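Local atomic coordinates of peridinin-chlorophyll A protein (Amphidinium carterae, PDB entry 2C9E), a protein that probably serves as a water-soluble light-harvesting antenna, binding peridinin and chlorophyll a to capture blue-green sunlight. Residues P41-L46 with A115-R120; A47-L52 with A243-I248. All coordinates share one frame; numbering follows the deposited sequence.

Interaction 1: residues P41-L46 with A115-R120. With CLA (chlorophyll a), chain B.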
# COMPACT_ATOMS: atom_id res chain seq x y z
N PRO A 41 -12.73 -9.02 10.25
CA PRO A 41 -12.23 -7.64 10.23
C PRO A 41 -11.06 -7.40 11.16
O PRO A 41 -10.15 -6.67 10.82
CB PRO A 41 -13.46 -6.82 10.63
CG PRO A 41 -14.20 -7.78 11.53
CD PRO A 41 -14.14 -9.05 10.70
N ARG A 42 -11.09 -7.99 12.33
CA ARG A 42 -9.99 -7.78 13.27
C ARG A 42 -8.68 -8.38 12.76
O ARG A 42 -7.60 -7.80 12.93
CB ARG A 42 -10.35 -8.40 14.63
CG ARG A 42 -9.36 -8.10 15.70
CD ARG A 42 -9.55 -8.99 16.92
NE ARG A 42 -8.51 -8.68 17.88
CZ ARG A 42 -8.63 -7.74 18.81
NH1 ARG A 42 -9.78 -7.06 18.90
NH2 ARG A 42 -7.61 -7.44 19.61
N GLN A 43 -8.76 -9.56 12.15
CA GLN A 43 -7.59 -10.23 11.65
C GLN A 43 -7.00 -9.42 10.49
O GLN A 43 -5.78 -9.27 10.37
CB GLN A 43 -7.93 -11.64 11.16
CG GLN A 43 -6.67 -12.51 10.97
CD GLN A 43 -6.92 -13.88 10.28
OE1 GLN A 43 -8.04 -14.44 10.35
NE2 GLN A 43 -5.86 -14.43 9.63
N ALA A 44 -7.88 -8.88 9.64
CA ALA A 44 -7.45 -8.06 8.50
C ALA A 44 -6.75 -6.80 9.01
O ALA A 44 -5.70 -6.40 8.49
CB ALA A 44 -8.67 -7.68 7.62
N ALA A 45 -7.31 -6.17 10.04
CA ALA A 45 -6.69 -4.92 10.55
C ALA A 45 -5.32 -5.20 11.22
O ALA A 45 -4.34 -4.43 11.05
CB ALA A 45 -7.69 -4.19 11.55
N LEU A 46 -5.24 -6.31 11.97
CA LEU A 46 -3.97 -6.71 12.60
C LEU A 46 -2.95 -7.04 11.51
O LEU A 46 -1.77 -6.69 11.62
CB LEU A 46 -4.16 -7.96 13.48
CG LEU A 46 -2.90 -8.55 14.12
CD1 LEU A 46 -2.11 -7.47 14.93
CD2 LEU A 46 -3.36 -9.67 15.08
N ALA A 115 -0.71 -14.10 8.04
CA ALA A 115 -1.39 -13.01 8.71
C ALA A 115 -2.75 -12.57 8.15
O ALA A 115 -3.68 -12.27 8.91
CB ALA A 115 -0.45 -11.83 8.81
N PHE A 116 -2.89 -12.53 6.84
CA PHE A 116 -4.16 -12.08 6.25
C PHE A 116 -5.26 -13.15 6.23
O PHE A 116 -4.99 -14.30 5.99
CB PHE A 116 -3.94 -11.53 4.82
CG PHE A 116 -3.32 -10.16 4.81
CD1 PHE A 116 -1.94 -10.00 4.81
CD2 PHE A 116 -4.13 -9.03 4.95
CE1 PHE A 116 -1.37 -8.73 4.96
CE2 PHE A 116 -3.59 -7.78 5.10
CZ PHE A 116 -2.21 -7.61 5.11
N PRO A 117 -6.51 -12.78 6.51
CA PRO A 117 -7.58 -13.79 6.49
C PRO A 117 -7.86 -14.49 5.18
O PRO A 117 -7.94 -13.86 4.11
CB PRO A 117 -8.81 -13.02 6.97
CG PRO A 117 -8.48 -11.60 6.64
CD PRO A 117 -7.02 -11.53 7.08
N GLU A 118 -8.00 -15.80 5.28
CA GLU A 118 -8.32 -16.66 4.15
C GLU A 118 -7.42 -16.50 2.93
O GLU A 118 -7.87 -16.57 1.78
CB GLU A 118 -9.76 -16.43 3.75
CG GLU A 118 -10.57 -17.67 3.85
CD GLU A 118 -11.47 -17.69 5.08
OE1 GLU A 118 -12.55 -17.05 5.03
OE2 GLU A 118 -11.08 -18.34 6.10
N SER A 119 -6.15 -16.30 3.18
CA SER A 119 -5.23 -16.15 2.06
C SER A 119 -5.04 -17.51 1.38
O SER A 119 -4.54 -17.57 0.26
CB SER A 119 -3.90 -15.58 2.54
OG SER A 119 -3.24 -16.57 3.28
N ARG A 120 -5.47 -18.60 2.03
CA ARG A 120 -5.39 -19.96 1.46
C ARG A 120 -6.40 -20.23 0.34
O ARG A 120 -6.11 -20.92 -0.64
CB ARG A 120 -5.61 -21.02 2.54
CG ARG A 120 -5.70 -22.45 2.01
CD ARG A 120 -5.30 -23.41 3.13
NE ARG A 120 -6.31 -24.42 3.45
CZ ARG A 120 -6.30 -25.67 2.97
NH1 ARG A 120 -5.34 -26.08 2.12
NH2 ARG A 120 -7.23 -26.53 3.38
MG CLA B . 4.19 -6.44 -5.09
CHA CLA B . 4.13 -9.56 -3.38
CHB CLA B . 1.56 -7.60 -7.13
CHC CLA B . 3.42 -3.21 -6.09
CHD CLA B . 6.25 -5.21 -2.56
NA CLA B . 2.97 -8.32 -5.16
C1A CLA B . 3.22 -9.50 -4.43
C2A CLA B . 2.37 -10.64 -4.99
C3A CLA B . 1.69 -10.05 -6.24
C4A CLA B . 2.05 -8.57 -6.21
CMA CLA B . 2.24 -10.76 -7.53
CAA CLA B . 1.28 -11.16 -4.05
CBA CLA B . 0.41 -10.03 -3.54
CGA CLA B . -0.77 -10.53 -2.74
O1A CLA B . -0.57 -11.25 -1.76
O2A CLA B . -2.03 -10.22 -3.07
NB CLA B . 2.84 -5.58 -6.48
C1B CLA B . 1.91 -6.26 -7.25
C2B CLA B . 1.38 -5.32 -8.22
C3B CLA B . 1.91 -4.09 -7.95
C4B CLA B . 2.74 -4.24 -6.77
CMB CLA B . 0.40 -5.59 -9.39
CAB CLA B . 1.58 -3.00 -8.88
CBB CLA B . 2.17 -1.73 -8.76
NC CLA B . 4.73 -4.56 -4.45
C1C CLA B . 4.33 -3.36 -5.02
C2C CLA B . 5.04 -2.27 -4.38
C3C CLA B . 5.84 -2.82 -3.40
C4C CLA B . 5.67 -4.27 -3.45
CMC CLA B . 4.98 -0.76 -4.81
CAC CLA B . 6.74 -2.02 -2.49
CBC CLA B . 8.22 -2.25 -2.84
ND CLA B . 4.97 -7.13 -3.32
C1D CLA B . 5.92 -6.58 -2.49
C2D CLA B . 6.43 -7.58 -1.57
C3D CLA B . 5.78 -8.73 -1.87
C4D CLA B . 4.90 -8.46 -2.97
CMD CLA B . 7.48 -7.45 -0.47
CAD CLA B . 5.60 -10.12 -1.52
OBD CLA B . 6.29 -10.87 -0.83
CBD CLA B . 4.33 -10.61 -2.27
CGD CLA B . 4.56 -11.98 -2.85
O1D CLA B . 5.01 -12.10 -4.00
O2D CLA B . 4.25 -13.07 -2.08
CED CLA B . 4.50 -14.37 -2.48
C1 CLA B . -3.07 -10.43 -2.07
C2 CLA B . -2.97 -9.40 -1.07
C3 CLA B . -2.77 -9.57 0.28
C4 CLA B . -2.66 -10.95 0.90
C5 CLA B . -2.70 -8.44 1.27
C6 CLA B . -2.81 -7.03 0.64
C7 CLA B . -2.85 -5.96 1.74
C8 CLA B . -2.98 -4.54 1.19
C9 CLA B . -1.71 -4.10 0.45
C10 CLA B . -3.38 -3.60 2.32
C11 CLA B . -3.74 -2.19 1.86
C12 CLA B . -4.14 -1.19 2.99
C13 CLA B . -4.45 0.23 2.44
C14 CLA B . -4.59 1.25 3.55
C15 CLA B . -5.73 0.20 1.58
C16 CLA B . -6.03 1.51 0.89
C17 CLA B . -7.21 1.35 -0.01
C18 CLA B . -7.63 2.61 -0.77
C19 CLA B . -8.19 3.70 0.11
C20 CLA B . -8.64 2.26 -1.83
O HOH W 1 -3.80 -11.67 11.67
O HOH W 2 5.80 -6.60 -6.58
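The carboxamide of Q43 reaches from the first turn of helix 41-55 to the backbone of A115, where NE2 donates a hydrogen bond to A115 O over 3.2 Å. The donor sits above the carbonyl plane, and the N-H...O angle of 152° leaves the bond slightly bent. With CG anti to the backbone N (chi1 -165°) and the rest of the chain extended, Q43 slides past P117 in the opposite direction, and its OE1 lies 3.7 Å from P117 CB. A glutamine fits here because its long arm combines an apolar flank for proline with an N-H for the carbonyl. A water also donates to A115 O, at 2.8 Å, so that oxygen accepts two bonds. The segment 115-120 is the connection into helix 119-128, making a type II beta turn from F116 to S119 with E118 at the N-cap position. An alanine at Q43 is likely to leave A115 O with this water but without its amide partner, and the P117 ring without part of its cover. The small A44 lets the proline ring come close, with A44 CA 3.8 Å from P117 CD. F116 faces the chlorophyll: C5 of the pigment's tail lies 3.7 Å above the plane of the F116 ring, over the centre. Y32 OH is hydrogen-bonded to P117 O, and N40 OD1 to Q43 N.

Interaction 2: residues A47-L52 with A243-I248. With CLA (chlorophyll a), chain C.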
# COMPACT_ATOMS: atom_id res chain seq x y z
N ALA A 47 -3.39 -7.69 10.44
CA ALA A 47 -2.46 -8.01 9.35
C ALA A 47 -1.85 -6.76 8.77
O ALA A 47 -0.67 -6.70 8.47
CB ALA A 47 -3.17 -8.79 8.26
N VAL A 48 -2.66 -5.74 8.60
CA VAL A 48 -2.14 -4.50 8.02
C VAL A 48 -1.12 -3.89 8.98
O VAL A 48 -0.08 -3.36 8.56
CB VAL A 48 -3.26 -3.54 7.76
CG1 VAL A 48 -2.72 -2.11 7.51
CG2 VAL A 48 -4.05 -4.04 6.60
N GLU A 49 -1.43 -3.97 10.28
CA GLU A 49 -0.52 -3.49 11.28
C GLU A 49 0.84 -4.25 11.16
O GLU A 49 1.91 -3.66 11.30
CB GLU A 49 -1.09 -3.74 12.69
CG GLU A 49 -0.20 -3.20 13.77
CD GLU A 49 -0.52 -3.73 15.16
OE1 GLU A 49 -1.71 -3.85 15.52
OE2 GLU A 49 0.44 -4.00 15.92
N LYS A 50 0.80 -5.55 10.93
CA LYS A 50 2.05 -6.31 10.83
C LYS A 50 2.75 -5.96 9.54
O LYS A 50 3.99 -5.87 9.48
CB LYS A 50 1.74 -7.82 10.92
CG LYS A 50 1.21 -8.21 12.31
CD LYS A 50 0.77 -9.62 12.38
CE LYS A 50 0.80 -10.10 13.81
NZ LYS A 50 2.12 -9.72 14.48
N LEU A 51 1.99 -5.75 8.49
CA LEU A 51 2.61 -5.38 7.22
C LEU A 51 3.48 -4.08 7.33
O LEU A 51 4.62 -3.96 6.80
CB LEU A 51 1.49 -5.21 6.18
CG LEU A 51 1.91 -4.85 4.76
CD1 LEU A 51 2.61 -6.05 4.11
CD2 LEU A 51 0.65 -4.39 3.96
N LEU A 52 2.91 -3.08 7.99
CA LEU A 52 3.58 -1.80 8.17
C LEU A 52 4.76 -1.98 9.12
O LEU A 52 5.85 -1.41 8.89
CB LEU A 52 2.58 -0.80 8.74
CG LEU A 52 1.39 -0.43 7.83
CD1 LEU A 52 0.43 0.61 8.56
CD2 LEU A 52 1.91 0.13 6.54
N ALA A 243 2.90 6.20 12.81
CA ALA A 243 1.70 6.81 13.42
C ALA A 243 0.48 5.88 13.17
O ALA A 243 -0.34 5.66 14.05
CB ALA A 243 1.44 8.21 12.81
N HIS A 244 0.37 5.31 11.96
CA HIS A 244 -0.76 4.41 11.66
C HIS A 244 -0.63 3.10 12.46
O HIS A 244 -1.62 2.56 12.91
CB HIS A 244 -0.84 4.07 10.17
CG HIS A 244 -1.29 5.21 9.29
ND1 HIS A 244 -0.46 6.25 8.91
CD2 HIS A 244 -2.49 5.44 8.68
CE1 HIS A 244 -1.13 7.07 8.10
NE2 HIS A 244 -2.36 6.60 7.95
N VAL A 245 0.59 2.56 12.59
CA VAL A 245 0.82 1.31 13.37
C VAL A 245 0.28 1.61 14.77
O VAL A 245 -0.42 0.81 15.36
CB VAL A 245 2.37 0.93 13.52
CG1 VAL A 245 2.53 -0.15 14.61
CG2 VAL A 245 2.96 0.37 12.18
N ARG A 246 0.61 2.76 15.31
CA ARG A 246 0.08 3.04 16.65
C ARG A 246 -1.47 3.15 16.67
O ARG A 246 -2.12 2.58 17.55
CB ARG A 246 0.69 4.33 17.21
CG ARG A 246 -0.02 4.81 18.46
CD ARG A 246 0.26 6.28 18.73
NE ARG A 246 1.66 6.51 19.08
CZ ARG A 246 2.41 7.45 18.50
NH1 ARG A 246 1.88 8.21 17.53
NH2 ARG A 246 3.68 7.62 18.89
N ALA A 247 -2.04 3.85 15.69
CA ALA A 247 -3.50 4.03 15.62
C ALA A 247 -4.27 2.70 15.59
O ALA A 247 -5.26 2.49 16.30
CB ALA A 247 -3.84 4.86 14.41
N ILE A 248 -3.80 1.79 14.75
CA ILE A 248 -4.45 0.51 14.61
C ILE A 248 -4.48 -0.23 15.94
O ILE A 248 -5.49 -0.79 16.31
CB ILE A 248 -3.72 -0.34 13.56
CG1 ILE A 248 -3.80 0.35 12.20
CG2 ILE A 248 -4.26 -1.77 13.57
CD1 ILE A 248 -2.96 -0.38 11.12
MG CLA C . -4.39 6.63 4.54
CHA CLA C . -5.59 9.11 2.36
CHB CLA C . -7.58 5.29 4.72
CHC CLA C . -3.11 3.69 5.88
CHD CLA C . -1.17 7.56 3.56
NA CLA C . -6.35 7.23 3.79
C1A CLA C . -6.61 8.29 2.90
C2A CLA C . -8.07 8.30 2.52
C3A CLA C . -8.70 7.26 3.44
C4A CLA C . -7.50 6.50 4.02
CMA CLA C . -9.45 7.96 4.58
CAA CLA C . -8.27 7.92 1.05
CBA CLA C . -9.70 8.15 0.57
CGA CLA C . -9.95 7.57 -0.82
O1A CLA C . -11.09 7.64 -1.29
O2A CLA C . -8.89 6.91 -1.60
NB CLA C . -5.21 4.87 5.29
C1B CLA C . -6.55 4.56 5.30
C2B CLA C . -6.75 3.38 6.09
C3B CLA C . -5.52 2.91 6.45
C4B CLA C . -4.52 3.83 5.87
CMB CLA C . -8.14 2.77 6.53
CAB CLA C . -5.57 1.70 7.27
CBB CLA C . -4.44 1.12 7.71
NC CLA C . -2.47 5.78 4.68
C1C CLA C . -2.16 4.59 5.33
C2C CLA C . -0.70 4.48 5.41
C3C CLA C . -0.18 5.55 4.77
C4C CLA C . -1.29 6.36 4.29
CMC CLA C . 0.11 3.37 6.08
CAC CLA C . 1.29 5.88 4.58
CBC CLA C . 1.85 6.75 5.77
ND CLA C . -3.55 7.98 3.27
C1D CLA C . -2.24 8.34 3.09
C2D CLA C . -2.16 9.65 2.50
C3D CLA C . -3.42 9.99 2.20
C4D CLA C . -4.27 8.94 2.66
CMD CLA C . -0.83 10.45 2.22
CAD CLA C . -4.26 10.93 1.51
OBD CLA C . -4.06 12.11 1.16
CBD CLA C . -5.64 10.32 1.39
CGD CLA C . -6.63 11.36 1.85
O1D CLA C . -7.00 11.37 3.02
O2D CLA C . -7.07 12.30 0.97
CED CLA C . -7.80 13.31 1.41
C1 CLA C . -9.26 6.40 -2.91
C2 CLA C . -8.11 5.83 -3.45
C3 CLA C . -7.61 5.85 -4.75
C4 CLA C . -8.33 6.57 -5.95
C5 CLA C . -6.25 5.14 -5.13
C6 CLA C . -5.56 4.34 -3.98
C7 CLA C . -4.14 3.84 -4.36
C8 CLA C . -3.36 3.10 -3.24
C9 CLA C . -1.86 3.01 -3.60
C10 CLA C . -3.96 1.68 -3.09
C11 CLA C . -3.11 0.67 -2.27
C12 CLA C . -3.90 -0.60 -1.96
C13 CLA C . -4.53 -1.34 -3.15
C14 CLA C . -5.67 -2.26 -2.79
C15 CLA C . -3.43 -2.11 -3.90
C16 CLA C . -2.78 -3.27 -3.16
C17 CLA C . -1.52 -3.66 -3.88
C18 CLA C . -0.82 -4.91 -3.37
C19 CLA C . 0.42 -5.17 -4.18
C20 CLA C . -1.75 -6.11 -3.47
O HOH W 3 -4.35 7.53 6.46
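Two nearly antiparallel helices, one from each of the two sequence-related halves of the chain, pack here through aliphatic side chains beside a chlorophyll a. Segments 47-52 of helix 41-55 and 243-248 of helix 234-251 run at 153° to each other with axes 9.4 Å apart, and no hydrogen bond joins them. L52 and I248 point toward the opposite helix. L52 CB meets V245 CG2 at 3.7 Å, while its CD1 branch comes against H244 CB. The CD1 end of I248, carried by a CG1 anti to the carbonyl carbon (chi1 -63°), reaches V48 CG1, the two side chains crossing at about a right angle. Branched residues suit this seam because their methyls fill the spaces between the helices. E49 lends its aliphatic part: its CG rests on V245 CG1 at 4.2 Å, and it slides past I248 in the opposite direction, its OE1 3.8 Å from I248 CG2. E49 OE2 lies close to E53 OE2, a pairing of like charges that may raise the pKa of one of them.

V48, L52 and H244 also line the pocket of this chlorophyll. V48 CG1 approaches the vinyl carbon CBB, and CD1 and CD2 of L52 each lie 3.7 Å from the chlorophyll CMC. H244 lays one face against the macrocycle, with C1C 3.2 Å above its plane but offset toward the rim. Its NE2 is hydrogen-bonded at 2.7 Å to a water lying in the ring plane, and that water binds the magnesium at 2.1 Å. ND1 is engaged with A240 O, which helps fix the rotation of the imidazole. The histidine is thus a second-shell residue that positions the axial water through a hydrogen bond, while the apolar contacts probably give the macrocycle a low-polarity setting, which is likely to contribute to its spectral properties.

Both contacts use helix 41-55: interaction 1 takes its opening turns and interaction 2 the turns that follow directly, with their centres 13 Å apart. Along the chain the order is 41-46, 47-52, 115-120, 243-248, so the contacts cross. One joins the helix to a turn within the first half of the chain; the other joins it to helix 234-251 of the second. They also touch, F116 CE2 lying 3.3 Å from A47 CB and A45 O 3.7 Å from I248 CG2. A single helix thereby links parts of both halves in this all-helical pigment carrier. F116, packed against this helix, meets the tail of one chlorophyll, while V48 and L52 of the helix itself meet the macrocycle of the other.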